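Local structure of M152 protein (Murid herpesvirus 1, 4G59) at residues D20-I26 / S38-E42; S45-R49 / F59-V64. The protein is an MHC class I-like viral immunoevasin that probably binds RAE-1 ligands of the NKG2D receptor and dampens both natural killer and T cell recognition. All blocks are in the same frame, centred on the assembly; numbering follows the deposited sequence.

Interaction 1: residues D20-I26 / S38-E42; sequences DLTATFI and SINLE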
loop_
_atom_site.group_PDB
_atom_site.type_symbol
_atom_site.label_atom_id
_atom_site.label_comp_id
_atom_site.label_asym_id
_atom_site.label_seq_id
_atom_site.Cartn_x
_atom_site.Cartn_y
_atom_site.Cartn_z
ATOM N N ASP B 20 2.055 -26.497 7.233
ATOM C CA ASP B 20 0.770 -26.174 6.618
ATOM C C ASP B 20 0.954 -25.027 5.657
ATOM O O ASP B 20 0.293 -23.997 5.779
ATOM C CB ASP B 20 -0.288 -25.848 7.675
ATOM C CG ASP B 20 -0.691 -27.063 8.470
ATOM O OD1 ASP B 20 0.066 -28.056 8.443
ATOM O OD2 ASP B 20 -1.759 -27.033 9.116
ATOM N N LEU B 21 1.884 -25.215 4.725
ATOM C CA LEU B 21 2.322 -24.147 3.849
ATOM C C LEU B 21 1.141 -23.681 3.009
ATOM O O LEU B 21 0.360 -24.493 2.494
ATOM C CB LEU B 21 3.515 -24.583 2.986
ATOM C CG LEU B 21 4.221 -23.492 2.169
ATOM C CD1 LEU B 21 5.696 -23.727 2.053
ATOM C CD2 LEU B 21 3.637 -23.399 0.775
ATOM N N THR B 22 0.990 -22.363 2.931
ATOM C CA THR B 22 -0.114 -21.754 2.205
ATOM C C THR B 22 0.387 -20.520 1.463
ATOM O O THR B 22 0.668 -19.486 2.067
ATOM C CB THR B 22 -1.275 -21.396 3.144
ATOM O OG1 THR B 22 -1.602 -22.538 3.949
ATOM C CG2 THR B 22 -2.495 -20.985 2.336
ATOM N N ALA B 23 0.511 -20.658 0.147
ATOM C CA ALA B 23 0.995 -19.579 -0.720
ATOM C C ALA B 23 -0.158 -18.740 -1.232
ATOM O O ALA B 23 -1.140 -19.287 -1.738
ATOM C CB ALA B 23 1.766 -20.149 -1.897
ATOM N N THR B 24 -0.033 -17.418 -1.121
ATOM C CA THR B 24 -1.041 -16.514 -1.669
ATOM C C THR B 24 -0.522 -15.847 -2.941
ATOM O O THR B 24 0.485 -15.121 -2.888
ATOM C CB THR B 24 -1.441 -15.444 -0.648
ATOM O OG1 THR B 24 -2.100 -16.075 0.450
ATOM C CG2 THR B 24 -2.414 -14.455 -1.261
ATOM N N PHE B 25 -1.195 -16.089 -4.076
ATOM C CA PHE B 25 -0.803 -15.468 -5.343
ATOM C C PHE B 25 -1.725 -14.291 -5.585
ATOM O O PHE B 25 -2.953 -14.476 -5.710
ATOM C CB PHE B 25 -0.921 -16.455 -6.499
ATOM C CG PHE B 25 0.030 -17.623 -6.415
ATOM C CD1 PHE B 25 1.195 -17.637 -7.159
ATOM C CD2 PHE B 25 -0.239 -18.713 -5.587
ATOM C CE1 PHE B 25 2.076 -18.699 -7.088
ATOM C CE2 PHE B 25 0.654 -19.785 -5.514
ATOM C CZ PHE B 25 1.813 -19.769 -6.262
ATOM N N ILE B 26 -1.164 -13.082 -5.646
ATOM C CA ILE B 26 -2.012 -11.903 -5.827
ATOM C C ILE B 26 -1.790 -11.221 -7.169
ATOM O O ILE B 26 -0.642 -11.005 -7.587
ATOM C CB ILE B 26 -1.867 -10.884 -4.686
ATOM C CG1 ILE B 26 -2.441 -11.464 -3.390
ATOM C CG2 ILE B 26 -2.639 -9.622 -4.984
ATOM C CD1 ILE B 26 -2.008 -10.717 -2.157
ATOM N N SER B 38 2.340 -10.753 -6.977
ATOM C CA SER B 38 3.122 -11.039 -5.778
ATOM C C SER B 38 2.746 -12.380 -5.185
ATOM O O SER B 38 1.583 -12.801 -5.247
ATOM C CB SER B 38 2.892 -9.983 -4.711
ATOM O OG SER B 38 1.546 -10.060 -4.291
ATOM N N ILE B 39 3.739 -13.055 -4.612
ATOM C CA ILE B 39 3.472 -14.272 -3.842
ATOM C C ILE B 39 3.938 -14.071 -2.398
ATOM O O ILE B 39 4.976 -13.431 -2.156
ATOM C CB ILE B 39 4.226 -15.463 -4.412
ATOM C CG1 ILE B 39 3.902 -15.644 -5.890
ATOM C CG2 ILE B 39 3.908 -16.717 -3.617
ATOM C CD1 ILE B 39 4.969 -16.414 -6.635
ATOM N N ASN B 40 3.180 -14.615 -1.443
ATOM C CA ASN B 40 3.641 -14.635 -0.064
ATOM C C ASN B 40 3.164 -15.896 0.638
ATOM O O ASN B 40 2.292 -16.606 0.128
ATOM C CB ASN B 40 3.215 -13.360 0.688
ATOM C CG ASN B 40 1.707 -13.257 0.864
ATOM O OD1 ASN B 40 1.150 -13.733 1.871
ATOM N ND2 ASN B 40 1.027 -12.620 -0.109
ATOM N N LEU B 41 3.759 -16.191 1.785
ATOM C CA LEU B 41 3.383 -17.345 2.594
ATOM C C LEU B 41 2.594 -16.782 3.753
ATOM O O LEU B 41 2.566 -15.570 3.902
ATOM C CB LEU B 41 4.638 -18.086 3.067
ATOM C CG LEU B 41 5.367 -18.765 1.916
ATOM C CD1 LEU B 41 6.606 -19.503 2.405
ATOM C CD2 LEU B 41 4.414 -19.750 1.244
ATOM N N GLU B 42 1.961 -17.628 4.560
ATOM C CA GLU B 42 0.995 -17.146 5.540
ATOM C C GLU B 42 1.569 -16.180 6.593
ATOM O O GLU B 42 0.892 -15.238 7.003
ATOM C CB GLU B 42 0.263 -18.310 6.213
ATOM C CG GLU B 42 -0.964 -17.879 7.002
ATOM C CD GLU B 42 -1.601 -19.023 7.759
ATOM O OE1 GLU B 42 -1.147 -20.175 7.592
ATOM O OE2 GLU B 42 -2.555 -18.775 8.521
HETATM O O HOH W 1 2.309 -20.661 5.090
HETATM O O HOH W 2 -0.042 -8.038 -5.981
#
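Thr24 and Ile26 pair with Asn40 and Ser38 as two hydrogen-bonded pairs of an antiparallel beta hairpin, formed by strands 22-31 and 34-40 in the floor of an MHC class I-like platform. Thr24 N reaches Asn40 O and Ile26 N reaches Ser38 O, both at 2.8 Å and nearly straight. The return bonds from Asn40 N and Ser38 N are longer and more bent. Between them Phe25 and Ile39 form the non-hydrogen-bonded pair, on the face turned to the helices.

Ile39 is worth following outward. Ile39 CB sits 4.1 Å from Thr24 O. The CG2 branch, anti to the backbone N, extends over one face of the Phe25 ring, while Ile39 CG1 packs 3.6 Å from Phe25 CD1. The tip, Ile39 CD1, runs on beside the same ring, 3.7 Å from Phe25 CE1, because the chain stays extended at chi2 (158°). Trp168 of helix 161-178 and Phe74 of helix 68-89 also touch this isoleucine, and Phe73 meets the Phe25 ring.

Farther along the same face, Leu21 and Leu41 cross obliquely, their CD2 methyls 3.8 Å apart, and Leu41 CD2 also lies beside Ala23 CB. On the other face Ser38 OG comes up against Ile26 CB. Past the Thr24-Asn40 pair the direct bonding stops: Thr22 O and Glu42 N are near each other but badly angled, and one water spans the two backbones instead, accepting from Thr22 N at 3.0 Å and from Glu42 N at 3.1 Å.

Interaction 2: residues S45-R49 / F59-V64; sequences SDIFR and FPWMNV. With NAG (2-acetamido-2-deoxy-beta-D-glucopyranose), chain E.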
loop_
_atom_site.group_PDB
_atom_site.type_symbol
_atom_site.label_atom_id
_atom_site.label_comp_id
_atom_site.label_asym_id
_atom_site.label_seq_id
_atom_site.Cartn_x
_atom_site.Cartn_y
_atom_site.Cartn_z
ATOM N N SER B 45 5.996 -11.548 4.415
ATOM C CA SER B 45 5.627 -10.419 3.558
ATOM C C SER B 45 5.876 -10.916 2.134
ATOM O O SER B 45 6.061 -12.121 1.948
ATOM C CB SER B 45 6.491 -9.213 3.889
ATOM O OG SER B 45 7.856 -9.556 3.800
ATOM N N ASP B 46 5.889 -10.062 1.118
ATOM C CA ASP B 46 6.061 -10.634 -0.223
ATOM C C ASP B 46 7.444 -11.222 -0.424
ATOM O O ASP B 46 8.472 -10.576 -0.138
ATOM C CB ASP B 46 5.769 -9.646 -1.353
ATOM C CG ASP B 46 4.420 -8.999 -1.242
ATOM O OD1 ASP B 46 3.489 -9.596 -0.659
ATOM O OD2 ASP B 46 4.307 -7.865 -1.756
ATOM N N ILE B 47 7.465 -12.462 -0.893
ATOM C CA ILE B 47 8.723 -13.126 -1.243
ATOM C C ILE B 47 9.055 -12.880 -2.728
ATOM O O ILE B 47 10.227 -12.691 -3.119
ATOM C CB ILE B 47 8.641 -14.623 -0.935
ATOM C CG1 ILE B 47 8.399 -14.828 0.567
ATOM C CG2 ILE B 47 9.896 -15.349 -1.369
ATOM C CD1 ILE B 47 7.909 -16.258 0.937
ATOM N N PHE B 48 8.013 -12.868 -3.558
ATOM C CA PHE B 48 8.189 -12.526 -4.962
ATOM C C PHE B 48 7.198 -11.447 -5.350
ATOM O O PHE B 48 6.013 -11.510 -4.977
ATOM C CB PHE B 48 8.002 -13.748 -5.839
ATOM C CG PHE B 48 8.166 -13.464 -7.299
ATOM C CD1 PHE B 48 9.435 -13.284 -7.846
ATOM C CD2 PHE B 48 7.057 -13.384 -8.138
ATOM C CE1 PHE B 48 9.598 -13.023 -9.208
ATOM C CE2 PHE B 48 7.212 -13.120 -9.487
ATOM C CZ PHE B 48 8.487 -12.940 -10.021
ATOM N N ARG B 49 7.680 -10.447 -6.086
ATOM C CA ARG B 49 6.802 -9.378 -6.536
ATOM C C ARG B 49 7.244 -8.794 -7.861
ATOM O O ARG B 49 8.443 -8.540 -8.098
ATOM C CB ARG B 49 6.664 -8.259 -5.488
ATOM C CG ARG B 49 5.597 -7.214 -5.865
ATOM C CD ARG B 49 5.771 -5.895 -5.116
ATOM N NE ARG B 49 5.485 -5.961 -3.676
ATOM C CZ ARG B 49 5.705 -4.954 -2.818
ATOM N NH1 ARG B 49 6.232 -3.798 -3.242
ATOM N NH2 ARG B 49 5.410 -5.104 -1.524
ATOM N N PHE B 59 14.488 -12.155 -3.558
ATOM C CA PHE B 59 15.638 -12.244 -2.684
ATOM C C PHE B 59 16.766 -12.998 -3.377
ATOM O O PHE B 59 16.501 -13.840 -4.233
ATOM C CB PHE B 59 15.209 -12.832 -1.335
ATOM C CG PHE B 59 14.255 -11.930 -0.591
ATOM C CD1 PHE B 59 14.735 -11.015 0.343
ATOM C CD2 PHE B 59 12.897 -11.935 -0.884
ATOM C CE1 PHE B 59 13.870 -10.156 0.996
ATOM C CE2 PHE B 59 12.029 -11.070 -0.243
ATOM C CZ PHE B 59 12.508 -10.183 0.695
ATOM N N PRO B 60 18.025 -12.667 -3.036
ATOM C CA PRO B 60 19.194 -13.156 -3.783
ATOM C C PRO B 60 19.350 -14.672 -3.739
ATOM O O PRO B 60 20.048 -15.229 -4.595
ATOM C CB PRO B 60 20.386 -12.466 -3.085
ATOM C CG PRO B 60 19.871 -12.062 -1.720
ATOM C CD PRO B 60 18.404 -11.754 -1.942
ATOM N N TRP B 61 18.718 -15.318 -2.759
ATOM C CA TRP B 61 18.709 -16.775 -2.678
ATOM C C TRP B 61 17.620 -17.414 -3.532
ATOM O O TRP B 61 17.443 -18.640 -3.474
ATOM C CB TRP B 61 18.546 -17.264 -1.225
ATOM C CG TRP B 61 17.594 -16.450 -0.397
ATOM C CD1 TRP B 61 17.922 -15.422 0.430
ATOM C CD2 TRP B 61 16.164 -16.598 -0.311
ATOM N NE1 TRP B 61 16.792 -14.914 1.026
ATOM C CE2 TRP B 61 15.699 -15.618 0.591
ATOM C CE3 TRP B 61 15.237 -17.454 -0.910
ATOM C CZ2 TRP B 61 14.334 -15.470 0.914
ATOM C CZ3 TRP B 61 13.861 -17.303 -0.585
ATOM C CH2 TRP B 61 13.436 -16.316 0.316
ATOM N N MET B 62 16.867 -16.613 -4.290
ATOM C CA MET B 62 15.874 -17.178 -5.212
ATOM C C MET B 62 16.393 -17.106 -6.642
ATOM O O MET B 62 16.869 -16.058 -7.091
ATOM C CB MET B 62 14.555 -16.402 -5.180
ATOM C CG MET B 62 13.777 -16.439 -3.889
ATOM S SD MET B 62 12.426 -15.225 -3.909
ATOM C CE MET B 62 11.406 -15.989 -5.196
ATOM N N ASN B 63 16.218 -18.195 -7.380
ATOM C CA ASN B 63 16.483 -18.163 -8.800
ATOM C C ASN B 63 15.134 -17.905 -9.456
ATOM O O ASN B 63 14.262 -18.774 -9.471
ATOM C CB ASN B 63 17.064 -19.494 -9.274
ATOM C CG ASN B 63 17.368 -19.500 -10.760
ATOM O OD1 ASN B 63 17.165 -18.502 -11.451
ATOM N ND2 ASN B 63 17.859 -20.628 -11.258
ATOM N N VAL B 64 14.967 -16.702 -9.995
ATOM C CA VAL B 64 13.712 -16.306 -10.641
ATOM C C VAL B 64 13.418 -17.119 -11.911
ATOM O O VAL B 64 12.264 -17.487 -12.176
ATOM C CB VAL B 64 13.680 -14.776 -10.917
ATOM C CG1 VAL B 64 14.941 -14.333 -11.655
ATOM C CG2 VAL B 64 12.426 -14.383 -11.685
HETATM C C1 NAG E . 18.289 -20.749 -12.540
HETATM C C2 NAG E . 17.937 -21.016 -13.998
HETATM C C3 NAG E . 19.168 -21.534 -14.728
HETATM C C4 NAG E . 20.274 -20.510 -14.554
HETATM C C5 NAG E . 20.524 -20.324 -13.064
HETATM C C6 NAG E . 21.678 -19.361 -12.815
HETATM C C7 NAG E . 17.032 -23.189 -14.599
HETATM C C8 NAG E . 15.830 -24.086 -14.628
HETATM N N2 NAG E . 16.854 -21.976 -14.083
HETATM O O3 NAG E . 18.881 -21.693 -16.097
HETATM O O4 NAG E . 21.450 -20.967 -15.182
HETATM O O5 NAG E . 19.346 -19.812 -12.481
HETATM O O6 NAG E . 21.863 -19.197 -11.427
HETATM O O7 NAG E . 18.113 -23.582 -15.035
#
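Met62 brings its sulfur to a backbone carbonyl: Met62 SD lies 3.4 Å from Ile47 O, in a contact with no hydrogen bond between its two segments. Residues 59-64 belong to the loop that leads from the edge of the platform sheet to helix 68-89, and they pack on the classic beta bulge where Ile47 and Phe48 both face Ile39. A type I turn from Phe59 to Met62, closed by Met62 N to Phe59 O, brings Phe59, Trp61 and Met62 to the side of residues 46-48.

Met62 SD also touches Ile47 CG2 at 3.6 Å, the two side chains crossing at about a right angle. A bend at chi3 (67°) swings CE round to Phe48 CB. Trp61 CH2 meets the same Ile47 methyl, CG2, at 4.0 Å, and one face of its indole carries Phe59 CB. Val64 CG2 approaches Phe48 CE1 at 4.0 Å.

Asp46 and Arg49 are linked within their own segment: NE and NH2 of Arg49 grip Asp46 OD2 side-on, and Glu51 takes NH1. At the other end, Asn63 ND2 is joined covalently to the N-acetylglucosamine, which points away from residues 45-49.

The Phe59 ring turns its edge to two carbonyls, with Phe59 CE2 3.6 Å from Asp46 O and Phe59 CD2 3.6 Å from Ile47 O. These oxygens thus probably gain a weak electrostatic attraction from the ring's C-H edge; between these two segments the grip is packing and such weak contacts, with no backbone pairing.

The two contacts, with centres 12 Å apart, both reach one sheet, in which strands 34-40 and 48-50 are neighbours, and follow each other along the chain. Ile39 is the direct connection: Ile39 N lies 2.8 Å from Phe48 O and Ile39 O 3.0 Å from Ile47 N, both probable hydrogen bonds, so strand 34-40 carries interaction 1 on one edge and the bulge of interaction 2 on the other. Asn40 CB also packs on Ser45 O, at 3.3 Å. Trp168 of helix 161-178 touches Leu21, Ile39 and Ile47, spanning both contacts from the helix-covered face of the sheet. Interaction 1 is the more deeply buried; interaction 2 reaches the surface, where the sugar on Asn63 is attached.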